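Local structure of beta-galactosidase/beta-glucuronidase (Faecalibacterium prausnitzii L2-6, 6MVF) at residues G87-L98 and G114-D125. The protein binds flavin mononucleotide and is a glycoside hydrolase of family 2, a beta-glucuronidase that probably hydrolyses beta-glucuronides in the gut. Numbering follows the deposited sequence.
Sequences GRVYVEVLAAAL and GGFSIFRADITD
D122 meets R88 and Y90 across two antiparallel strands. CG lies anti to the backbone N (chi1 -178°), which lays the side chain along the Y90 ring: CB sits over one face, 3.6 Å from Y90 CE2, CG follows 3.9 Å from Y90 CZ, and the carboxylate stacks nearly parallel to the ring, while Y90 OH hydrogen-bonds to the carboxylate of D176. At the tip, OD2 takes R88 on its syn side in a side-on salt bridge, NH2 the straighter arm at 2.8 Å and NE the longer, more bent one; the guanidinium stands almost upright to the carboxylate. OD1 accepts T124 N in an Asx turn, and T124 OG1 receives V89 N at 2.9 Å, a nearly straight bond (168°). With an alanine here, R88 would probably lose its salt-bridge partner, and T124 N the acceptor of the Asx turn. Further along the same face, R120 NE forms a straight salt bridge to the anti lone pair of E92 OE1 (2.6 Å); R120 also reaches the carbonyls of L175 and G180, so a long, many-donor arginine suits the spot. On the other face, apolar residues suit the interior: V93 CB rests over the F119 ring, 3.5 Å from CZ, and V91 CG1 packs on I123 CG2. Strand 119-122 is an outer strand of the four-stranded sheet whose V91-F119 face packs on strands 99-104 and 107-113, the beta-sandwich of the family 2 sugar-binding domain.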
loop_
_atom_site.group_PDB
_atom_site.type_symbol
_atom_site.label_atom_id
_atom_site.label_comp_id
_atom_site.label_asym_id
_atom_site.label_seq_id
_atom_site.Cartn_x
_atom_site.Cartn_y
_atom_site.Cartn_z
ATOM N N GLY A 87 -10.706 25.641 -22.696
ATOM C CA GLY A 87 -10.820 25.044 -21.386
ATOM C C GLY A 87 -11.583 25.915 -20.410
ATOM O O GLY A 87 -11.719 27.129 -20.570
ATOM N N ARG A 88 -12.106 25.260 -19.383
ATOM C CA ARG A 88 -12.918 25.910 -18.371
ATOM C C ARG A 88 -12.424 25.494 -16.994
ATOM O O ARG A 88 -11.860 24.409 -16.815
ATOM C CB ARG A 88 -14.400 25.565 -18.560
ATOM C CG ARG A 88 -14.840 25.757 -20.006
ATOM C CD ARG A 88 -16.285 26.171 -20.141
ATOM N NE ARG A 88 -16.593 27.414 -19.435
ATOM C CZ ARG A 88 -16.214 28.619 -19.846
ATOM N NH1 ARG A 88 -15.491 28.747 -20.946
ATOM N NH2 ARG A 88 -16.562 29.691 -19.155
ATOM N N VAL A 89 -12.605 26.394 -16.031
ATOM C CA VAL A 89 -12.142 26.198 -14.666
ATOM C C VAL A 89 -13.320 26.399 -13.732
ATOM O O VAL A 89 -14.060 27.380 -13.861
ATOM C CB VAL A 89 -11.000 27.163 -14.306
ATOM C CG1 VAL A 89 -10.488 26.878 -12.883
ATOM C CG2 VAL A 89 -9.887 27.081 -15.371
ATOM N N TYR A 90 -13.501 25.468 -12.804
ATOM C CA TYR A 90 -14.583 25.516 -11.836
ATOM C C TYR A 90 -13.999 25.345 -10.444
ATOM O O TYR A 90 -13.077 24.549 -10.250
ATOM C CB TYR A 90 -15.623 24.413 -12.106
ATOM C CG TYR A 90 -16.645 24.711 -13.188
ATOM C CD1 TYR A 90 -16.333 24.581 -14.547
ATOM C CD2 TYR A 90 -17.941 25.080 -12.850
ATOM C CE1 TYR A 90 -17.295 24.850 -15.535
ATOM C CE2 TYR A 90 -18.905 25.332 -13.826
ATOM C CZ TYR A 90 -18.587 25.223 -15.157
ATOM O OH TYR A 90 -19.566 25.494 -16.092
ATOM N N VAL A 91 -14.522 26.091 -9.476
ATOM C CA VAL A 91 -14.239 25.818 -8.069
ATOM C C VAL A 91 -15.433 25.072 -7.500
ATOM O O VAL A 91 -16.586 25.412 -7.787
ATOM C CB VAL A 91 -13.922 27.092 -7.254
ATOM C CG1 VAL A 91 -15.031 28.101 -7.347
ATOM C CG2 VAL A 91 -13.702 26.732 -5.818
ATOM N N GLU A 92 -15.156 24.016 -6.737
ATOM C CA GLU A 92 -16.184 23.172 -6.141
ATOM C C GLU A 92 -15.985 23.166 -4.629
ATOM O O GLU A 92 -14.972 22.664 -4.135
ATOM C CB GLU A 92 -16.113 21.767 -6.726
ATOM C CG GLU A 92 -16.917 20.726 -5.992
ATOM C CD GLU A 92 -16.847 19.365 -6.672
ATOM O OE1 GLU A 92 -17.681 19.112 -7.588
ATOM O OE2 GLU A 92 -15.952 18.554 -6.298
ATOM N N VAL A 93 -16.944 23.744 -3.901
ATOM C CA VAL A 93 -16.989 23.709 -2.440
ATOM C C VAL A 93 -17.914 22.569 -2.032
ATOM O O VAL A 93 -19.076 22.525 -2.459
ATOM C CB VAL A 93 -17.484 25.044 -1.859
ATOM C CG1 VAL A 93 -17.581 24.964 -0.334
ATOM C CG2 VAL A 93 -16.581 26.204 -2.302
ATOM N N LEU A 94 -17.417 21.641 -1.210
ATOM C CA LEU A 94 -18.231 20.466 -0.897
ATOM C C LEU A 94 -19.219 20.733 0.231
ATOM O O LEU A 94 -20.165 19.952 0.396
ATOM C CB LEU A 94 -17.344 19.254 -0.560
ATOM C CG LEU A 94 -16.419 18.799 -1.703
ATOM C CD1 LEU A 94 -15.381 17.738 -1.261
ATOM C CD2 LEU A 94 -17.217 18.327 -2.909
ATOM N N ALA A 95 -19.006 21.815 0.993
ATOM C CA ALA A 95 -19.938 22.357 1.978
ATOM C C ALA A 95 -19.331 23.599 2.634
ATOM O O ALA A 95 -18.129 23.653 2.918
ATOM C CB ALA A 95 -20.316 21.319 3.051
ATOM N N ALA A 96 -20.155 24.608 2.877
ATOM C CA ALA A 96 -19.710 25.823 3.550
ATOM C C ALA A 96 -20.778 26.201 4.569
ATOM O O ALA A 96 -21.849 26.697 4.202
ATOM C CB ALA A 96 -19.457 26.958 2.552
ATOM N N ALA A 97 -20.482 25.984 5.845
ATOM C CA ALA A 97 -21.471 26.139 6.903
ATOM C C ALA A 97 -21.350 27.535 7.498
ATOM O O ALA A 97 -20.312 27.854 8.088
ATOM C CB ALA A 97 -21.255 25.067 7.968
ATOM N N LEU A 98 -22.393 28.371 7.364
ATOM C CA LEU A 98 -23.709 28.064 6.787
ATOM C C LEU A 98 -24.006 28.797 5.475
ATOM O O LEU A 98 -24.924 28.439 4.738
ATOM C CB LEU A 98 -24.795 28.446 7.779
ATOM C CG LEU A 98 -24.782 27.696 9.091
ATOM C CD1 LEU A 98 -25.851 28.284 10.009
ATOM C CD2 LEU A 98 -25.022 26.205 8.826
ATOM N N GLY A 114 -27.029 27.555 2.932
ATOM C CA GLY A 114 -27.194 26.144 3.228
ATOM C C GLY A 114 -25.837 25.483 3.372
ATOM O O GLY A 114 -25.019 25.503 2.444
ATOM N N GLY A 115 -25.578 24.892 4.535
ATOM C CA GLY A 115 -24.220 24.518 4.858
ATOM C C GLY A 115 -23.909 23.040 4.748
ATOM O O GLY A 115 -22.984 22.556 5.402
ATOM N N PHE A 116 -24.662 22.313 3.929
ATOM C CA PHE A 116 -24.492 20.867 3.881
ATOM C C PHE A 116 -24.584 20.331 2.459
ATOM O O PHE A 116 -24.801 19.127 2.283
ATOM C CB PHE A 116 -25.528 20.149 4.775
ATOM C CG PHE A 116 -25.613 20.713 6.165
ATOM C CD1 PHE A 116 -26.400 21.834 6.429
ATOM C CD2 PHE A 116 -24.867 20.151 7.203
ATOM C CE1 PHE A 116 -26.444 22.377 7.693
ATOM C CE2 PHE A 116 -24.919 20.670 8.471
ATOM C CZ PHE A 116 -25.708 21.789 8.723
ATOM N N SER A 117 -24.431 21.185 1.442
ATOM C CA SER A 117 -24.513 20.720 0.067
ATOM C C SER A 117 -23.401 21.332 -0.781
ATOM O O SER A 117 -22.873 22.409 -0.479
ATOM C CB SER A 117 -25.889 21.011 -0.559
ATOM O OG SER A 117 -26.396 22.266 -0.170
ATOM N N ILE A 118 -23.046 20.595 -1.840
ATOM C CA ILE A 118 -22.010 21.007 -2.776
ATOM C C ILE A 118 -22.523 22.185 -3.588
ATOM O O ILE A 118 -23.697 22.231 -3.982
ATOM C CB ILE A 118 -21.630 19.819 -3.685
ATOM C CG1 ILE A 118 -21.036 18.679 -2.869
ATOM C CG2 ILE A 118 -20.663 20.214 -4.799
ATOM C CD1 ILE A 118 -21.112 17.344 -3.571
ATOM N N PHE A 119 -21.657 23.160 -3.832
ATOM C CA PHE A 119 -21.982 24.175 -4.821
ATOM C C PHE A 119 -20.724 24.490 -5.618
ATOM O O PHE A 119 -19.602 24.332 -5.113
ATOM C CB PHE A 119 -22.590 25.422 -4.174
ATOM C CG PHE A 119 -21.697 26.087 -3.183
ATOM C CD1 PHE A 119 -21.683 25.683 -1.857
ATOM C CD2 PHE A 119 -20.884 27.144 -3.565
ATOM C CE1 PHE A 119 -20.860 26.324 -0.937
ATOM C CE2 PHE A 119 -20.061 27.771 -2.658
ATOM C CZ PHE A 119 -20.046 27.369 -1.350
ATOM N N ARG A 120 -20.923 24.877 -6.885
ATOM C CA ARG A 120 -19.820 25.119 -7.815
ATOM C C ARG A 120 -19.957 26.487 -8.462
ATOM O O ARG A 120 -21.019 27.121 -8.420
ATOM C CB ARG A 120 -19.742 24.052 -8.914
ATOM C CG ARG A 120 -19.747 22.653 -8.395
ATOM C CD ARG A 120 -19.342 21.670 -9.464
ATOM N NE ARG A 120 -19.564 20.299 -9.014
ATOM C CZ ARG A 120 -20.645 19.580 -9.305
ATOM N NH1 ARG A 120 -21.618 20.088 -10.071
ATOM N NH2 ARG A 120 -20.741 18.346 -8.831
ATOM N N ALA A 121 -18.862 26.921 -9.092
ATOM C CA ALA A 121 -18.803 28.216 -9.760
ATOM C C ALA A 121 -17.813 28.161 -10.920
ATOM O O ALA A 121 -16.674 27.713 -10.745
ATOM C CB ALA A 121 -18.406 29.321 -8.775
ATOM N N ASP A 122 -18.256 28.603 -12.101
ATOM C CA ASP A 122 -17.398 28.718 -13.282
ATOM C C ASP A 122 -16.509 29.956 -13.114
ATOM O O ASP A 122 -16.941 31.084 -13.321
ATOM C CB ASP A 122 -18.266 28.783 -14.536
ATOM C CG ASP A 122 -17.459 28.853 -15.839
ATOM O OD1 ASP A 122 -16.212 28.924 -15.798
ATOM O OD2 ASP A 122 -18.095 28.832 -16.927
ATOM N N ILE A 123 -15.253 29.759 -12.734
ATOM C CA ILE A 123 -14.348 30.875 -12.513
ATOM C C ILE A 123 -13.378 31.051 -13.677
ATOM O O ILE A 123 -12.334 31.673 -13.509
ATOM C CB ILE A 123 -13.589 30.739 -11.187
ATOM C CG1 ILE A 123 -12.655 29.535 -11.240
ATOM C CG2 ILE A 123 -14.568 30.588 -10.042
ATOM C CD1 ILE A 123 -11.536 29.603 -10.248
ATOM N N THR A 124 -13.718 30.516 -14.855
ATOM C CA THR A 124 -12.834 30.552 -16.021
ATOM C C THR A 124 -12.324 31.964 -16.292
ATOM O O THR A 124 -11.109 32.213 -16.326
ATOM C CB THR A 124 -13.578 30.023 -17.261
ATOM O OG1 THR A 124 -14.062 28.698 -17.018
ATOM C CG2 THR A 124 -12.663 30.017 -18.490
ATOM N N ASP A 125 -13.260 32.899 -16.483
ATOM C CA ASP A 125 -12.978 34.277 -16.860
ATOM C C ASP A 125 -12.404 35.124 -15.720
ATOM O O ASP A 125 -11.924 36.229 -15.983
ATOM C CB ASP A 125 -14.258 34.917 -17.408
ATOM C CG ASP A 125 -14.797 34.186 -18.651
ATOM O OD1 ASP A 125 -13.987 33.805 -19.540
ATOM O OD2 ASP A 125 -16.032 33.976 -18.725
HETATM O O HOH W 1 -22.839 24.132 1.956
HETATM O O HOH W 2 -23.129 27.657 2.038
#